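Local coordinates for protein arginine N-methyltransferase SFM1 (Saccharomyces cerevisiae, PDB 5C74) that uses S-adenosyl-L-methionine to monomethylate an arginine of ribosomal protein S3, as a SPOUT-type protein-arginine methyltransferase, at residues 32-43 with 55-65. Sequence-based numbering, arbitrary orientation.
Sequences LILSSLPESTTE and LRWTTKDLKGI
Leu34 is bonded to the edge strand through both its backbone polar atoms: its N donates to Arg56 O at 2.9 Å, almost straight at 174°, and its O accepts from Thr58 N. Past the strand end, Ser36 N turns to Lys60 O (2.8 Å), approaching from above the carbonyl plane, while Leu37 N donates to Thr58 O (3.2 Å). A water bridges Leu32 O and Arg56 N at the start of the strands. Thr58 suits the bend that follows, its OG1 accepting from Lys60 N in an ST turn and also hydrogen-bonded to Asp68 OD2. These parallel strands belong to a beta-alpha-beta unit connected through helix 48-52, with 56-57 the outermost strand of the six-stranded parallel sheet in this SPOUT-family chain. Branched apolar side chains suit the buried positions: Leu34, on the sheet face of Trp57, meets Leu55 CD2 through CD1 at 3.7 Å, crossing at about a right angle; Ile33, on the opposite face, sets CG2 against Ile65 CD1. Trp57, its CG set between backbone N and carbonyl carbon (chi1 58°), carries its broad indole to Leu37 CD2, Thr41 CG2 (3.7 Å from CZ3) and the Thr42-Glu43 backbone. An alanine here would probably open a gap between Leu37 and the 41-43 loop, leaving Thr41 CG2 without the ring it packs on.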
loop_
_atom_site.group_PDB
_atom_site.type_symbol
_atom_site.label_atom_id
_atom_site.label_comp_id
_atom_site.label_asym_id
_atom_site.label_seq_id
_atom_site.Cartn_x
_atom_site.Cartn_y
_atom_site.Cartn_z
ATOM N N LEU A 32 -6.418 18.582 2.957
ATOM C CA LEU A 32 -6.604 17.201 2.509
ATOM C C LEU A 32 -7.119 16.371 3.685
ATOM O O LEU A 32 -6.567 16.435 4.786
ATOM C CB LEU A 32 -5.296 16.591 1.990
ATOM C CG LEU A 32 -5.340 15.080 1.690
ATOM C CD1 LEU A 32 -6.265 14.761 0.488
ATOM C CD2 LEU A 32 -3.944 14.518 1.453
ATOM N N ILE A 33 -8.164 15.584 3.458
ATOM C CA ILE A 33 -8.606 14.627 4.479
ATOM C C ILE A 33 -8.789 13.247 3.862
ATOM O O ILE A 33 -9.428 13.113 2.814
ATOM C CB ILE A 33 -9.941 15.047 5.144
ATOM C CG1 ILE A 33 -9.893 16.503 5.616
ATOM C CG2 ILE A 33 -10.270 14.105 6.322
ATOM C CD1 ILE A 33 -10.431 17.505 4.591
ATOM N N LEU A 34 -8.223 12.220 4.497
ATOM C CA LEU A 34 -8.495 10.846 4.092
ATOM C C LEU A 34 -9.670 10.356 4.912
ATOM O O LEU A 34 -9.687 10.537 6.120
ATOM C CB LEU A 34 -7.291 9.923 4.342
ATOM C CG LEU A 34 -5.946 10.195 3.678
ATOM C CD1 LEU A 34 -5.045 8.965 3.906
ATOM C CD2 LEU A 34 -6.113 10.484 2.185
ATOM N N SER A 35 -10.653 9.743 4.266
ATOM C CA SER A 35 -11.835 9.287 4.982
ATOM C C SER A 35 -12.122 7.817 4.699
ATOM O O SER A 35 -11.567 7.233 3.773
ATOM C CB SER A 35 -13.055 10.136 4.597
ATOM O OG SER A 35 -13.376 9.931 3.232
ATOM N N SER A 36 -13.017 7.250 5.499
ATOM C CA SER A 36 -13.429 5.851 5.403
ATOM C C SER A 36 -12.257 4.869 5.449
ATOM O O SER A 36 -12.328 3.805 4.834
ATOM C CB SER A 36 -14.261 5.613 4.131
ATOM O OG SER A 36 -15.481 6.353 4.200
ATOM N N LEU A 37 -11.215 5.197 6.214
ATOM C CA LEU A 37 -10.167 4.208 6.508
ATOM C C LEU A 37 -10.779 2.993 7.192
ATOM O O LEU A 37 -11.799 3.117 7.887
ATOM C CB LEU A 37 -9.068 4.808 7.392
ATOM C CG LEU A 37 -7.975 5.432 6.505
ATOM C CD1 LEU A 37 -8.423 6.794 5.957
ATOM C CD2 LEU A 37 -6.657 5.552 7.218
ATOM N N PRO A 38 -10.160 1.814 7.008
ATOM C CA PRO A 38 -10.634 0.599 7.679
ATOM C C PRO A 38 -10.798 0.811 9.178
ATOM O O PRO A 38 -10.037 1.553 9.818
ATOM C CB PRO A 38 -9.535 -0.427 7.374
ATOM C CG PRO A 38 -8.953 0.049 6.060
ATOM C CD PRO A 38 -8.961 1.560 6.187
ATOM N N GLU A 39 -11.818 0.171 9.734
ATOM C CA GLU A 39 -12.192 0.429 11.114
ATOM C C GLU A 39 -11.060 0.129 12.105
ATOM O O GLU A 39 -11.017 0.695 13.192
ATOM C CB GLU A 39 -13.442 -0.384 11.470
ATOM C CG GLU A 39 -14.284 0.238 12.574
ATOM C CD GLU A 39 -15.087 1.467 12.117
ATOM O OE1 GLU A 39 -14.970 1.907 10.955
ATOM O OE2 GLU A 39 -15.857 2.001 12.940
ATOM N N SER A 40 -10.133 -0.742 11.716
ATOM C CA SER A 40 -9.051 -1.168 12.609
ATOM C C SER A 40 -7.877 -0.197 12.619
ATOM O O SER A 40 -6.895 -0.408 13.326
ATOM C CB SER A 40 -8.545 -2.559 12.200
ATOM O OG SER A 40 -9.584 -3.516 12.282
ATOM N N THR A 41 -7.968 0.871 11.839
ATOM C CA THR A 41 -6.844 1.792 11.701
ATOM C C THR A 41 -6.563 2.584 12.970
ATOM O O THR A 41 -7.479 3.120 13.584
ATOM C CB THR A 41 -7.097 2.783 10.544
ATOM O OG1 THR A 41 -7.469 2.043 9.382
ATOM C CG2 THR A 41 -5.859 3.617 10.257
ATOM N N THR A 42 -5.297 2.644 13.375
ATOM C CA THR A 42 -4.892 3.551 14.438
ATOM C C THR A 42 -3.728 4.374 13.921
ATOM O O THR A 42 -3.243 4.144 12.810
ATOM C CB THR A 42 -4.486 2.824 15.747
ATOM O OG1 THR A 42 -3.220 2.174 15.582
ATOM C CG2 THR A 42 -5.531 1.796 16.139
ATOM N N GLU A 43 -3.279 5.345 14.708
ATOM C CA GLU A 43 -2.182 6.172 14.253
ATOM C C GLU A 43 -0.956 5.345 13.887
ATOM O O GLU A 43 -0.212 5.716 12.987
ATOM C CB GLU A 43 -1.794 7.203 15.305
ATOM C CG GLU A 43 -0.935 8.287 14.699
ATOM C CD GLU A 43 -0.726 9.442 15.631
ATOM O OE1 GLU A 43 -1.045 10.580 15.230
ATOM O OE2 GLU A 43 -0.243 9.203 16.761
ATOM N N LEU A 55 -0.779 14.688 8.026
ATOM C CA LEU A 55 -1.923 14.044 7.381
ATOM C C LEU A 55 -3.135 13.916 8.303
ATOM O O LEU A 55 -3.037 13.353 9.389
ATOM C CB LEU A 55 -1.534 12.648 6.879
ATOM C CG LEU A 55 -2.690 11.907 6.199
ATOM C CD1 LEU A 55 -3.015 12.537 4.838
ATOM C CD2 LEU A 55 -2.379 10.422 6.073
ATOM N N ARG A 56 -4.274 14.424 7.856
ATOM C CA ARG A 56 -5.550 14.203 8.541
ATOM C C ARG A 56 -6.293 13.011 7.969
ATOM O O ARG A 56 -6.495 12.918 6.756
ATOM C CB ARG A 56 -6.442 15.444 8.425
ATOM C CG ARG A 56 -5.835 16.669 9.044
ATOM C CD ARG A 56 -6.681 17.902 8.767
ATOM N NE ARG A 56 -6.276 18.994 9.644
ATOM C CZ ARG A 56 -6.992 20.093 9.862
ATOM N NH1 ARG A 56 -8.158 20.258 9.259
ATOM N NH2 ARG A 56 -6.539 21.029 10.687
ATOM N N TRP A 57 -6.734 12.112 8.849
ATOM C CA TRP A 57 -7.428 10.912 8.405
ATOM C C TRP A 57 -8.522 10.542 9.390
ATOM O O TRP A 57 -8.448 10.884 10.571
ATOM C CB TRP A 57 -6.442 9.749 8.265
ATOM C CG TRP A 57 -5.743 9.471 9.544
ATOM C CD1 TRP A 57 -4.646 10.111 10.039
ATOM C CD2 TRP A 57 -6.118 8.497 10.525
ATOM N NE1 TRP A 57 -4.311 9.597 11.270
ATOM C CE2 TRP A 57 -5.196 8.600 11.588
ATOM C CE3 TRP A 57 -7.145 7.554 10.609
ATOM C CZ2 TRP A 57 -5.259 7.780 12.717
ATOM C CZ3 TRP A 57 -7.210 6.740 11.747
ATOM C CH2 TRP A 57 -6.272 6.864 12.778
ATOM N N THR A 58 -9.524 9.810 8.920
ATOM C CA THR A 58 -10.545 9.297 9.826
ATOM C C THR A 58 -11.135 8.012 9.281
ATOM O O THR A 58 -11.122 7.784 8.066
ATOM C CB THR A 58 -11.661 10.327 10.057
ATOM O OG1 THR A 58 -12.672 9.759 10.889
ATOM C CG2 THR A 58 -12.283 10.749 8.732
ATOM N N THR A 59 -11.623 7.152 10.175
ATOM C CA THR A 59 -12.337 5.962 9.714
ATOM C C THR A 59 -13.782 6.321 9.362
ATOM O O THR A 59 -14.469 5.566 8.680
ATOM C CB THR A 59 -12.341 4.847 10.758
ATOM O OG1 THR A 59 -13.024 5.301 11.931
ATOM C CG2 THR A 59 -10.905 4.487 11.147
ATOM N N LYS A 60 -14.245 7.479 9.825
ATOM C CA LYS A 60 -15.597 7.927 9.469
ATOM C C LYS A 60 -15.681 8.280 7.986
ATOM O O LYS A 60 -14.663 8.578 7.367
ATOM C CB LYS A 60 -16.001 9.147 10.299
ATOM C CG LYS A 60 -16.019 8.904 11.807
ATOM C CD LYS A 60 -16.565 10.127 12.526
ATOM C CE LYS A 60 -16.494 9.958 14.039
ATOM N NZ LYS A 60 -15.094 9.783 14.554
ATOM N N ASP A 61 -16.882 8.297 7.412
ATOM C CA ASP A 61 -16.972 8.720 6.020
ATOM C C ASP A 61 -16.972 10.243 5.945
ATOM O O ASP A 61 -16.829 10.929 6.968
ATOM C CB ASP A 61 -18.202 8.116 5.316
ATOM C CG ASP A 61 -19.542 8.683 5.800
ATOM O OD1 ASP A 61 -19.602 9.736 6.476
ATOM O OD2 ASP A 61 -20.568 8.055 5.466
ATOM N N LEU A 62 -17.153 10.779 4.745
ATOM C CA LEU A 62 -16.936 12.209 4.539
ATOM C C LEU A 62 -17.890 13.058 5.373
ATOM O O LEU A 62 -17.577 14.202 5.713
ATOM C CB LEU A 62 -17.054 12.563 3.046
ATOM C CG LEU A 62 -18.430 12.579 2.365
ATOM C CD1 LEU A 62 -18.298 13.154 0.960
ATOM C CD2 LEU A 62 -19.096 11.209 2.299
ATOM N N LYS A 63 -19.039 12.500 5.733
ATOM C CA LYS A 63 -20.011 13.243 6.527
ATOM C C LYS A 63 -19.665 13.241 8.017
ATOM O O LYS A 63 -20.345 13.880 8.813
ATOM C CB LYS A 63 -21.417 12.686 6.302
ATOM C CG LYS A 63 -22.058 13.213 5.011
ATOM C CD LYS A 63 -22.452 14.689 5.158
ATOM C CE LYS A 63 -23.743 14.824 5.960
ATOM N NZ LYS A 63 -24.095 16.246 6.223
ATOM N N GLY A 64 -18.594 12.543 8.390
ATOM C CA GLY A 64 -18.122 12.560 9.774
ATOM C C GLY A 64 -16.875 13.418 9.957
ATOM O O GLY A 64 -16.347 13.572 11.058
ATOM N N ILE A 65 -16.409 14.004 8.864
ATOM C CA ILE A 65 -15.177 14.781 8.883
ATOM C C ILE A 65 -15.276 16.030 9.766
ATOM O O ILE A 65 -14.333 16.365 10.495
ATOM C CB ILE A 65 -14.791 15.190 7.429
ATOM C CG1 ILE A 65 -14.202 13.988 6.690
ATOM C CG2 ILE A 65 -13.833 16.357 7.421
ATOM C CD1 ILE A 65 -13.881 14.312 5.211
HETATM O O HOH W 1 -4.036 16.230 5.794
HETATM O O HOH W 2 -15.939 8.859 2.911
HETATM O O HOH W 3 -15.744 4.712 11.852
HETATM O O HOH W 4 -2.499 10.882 13.299
#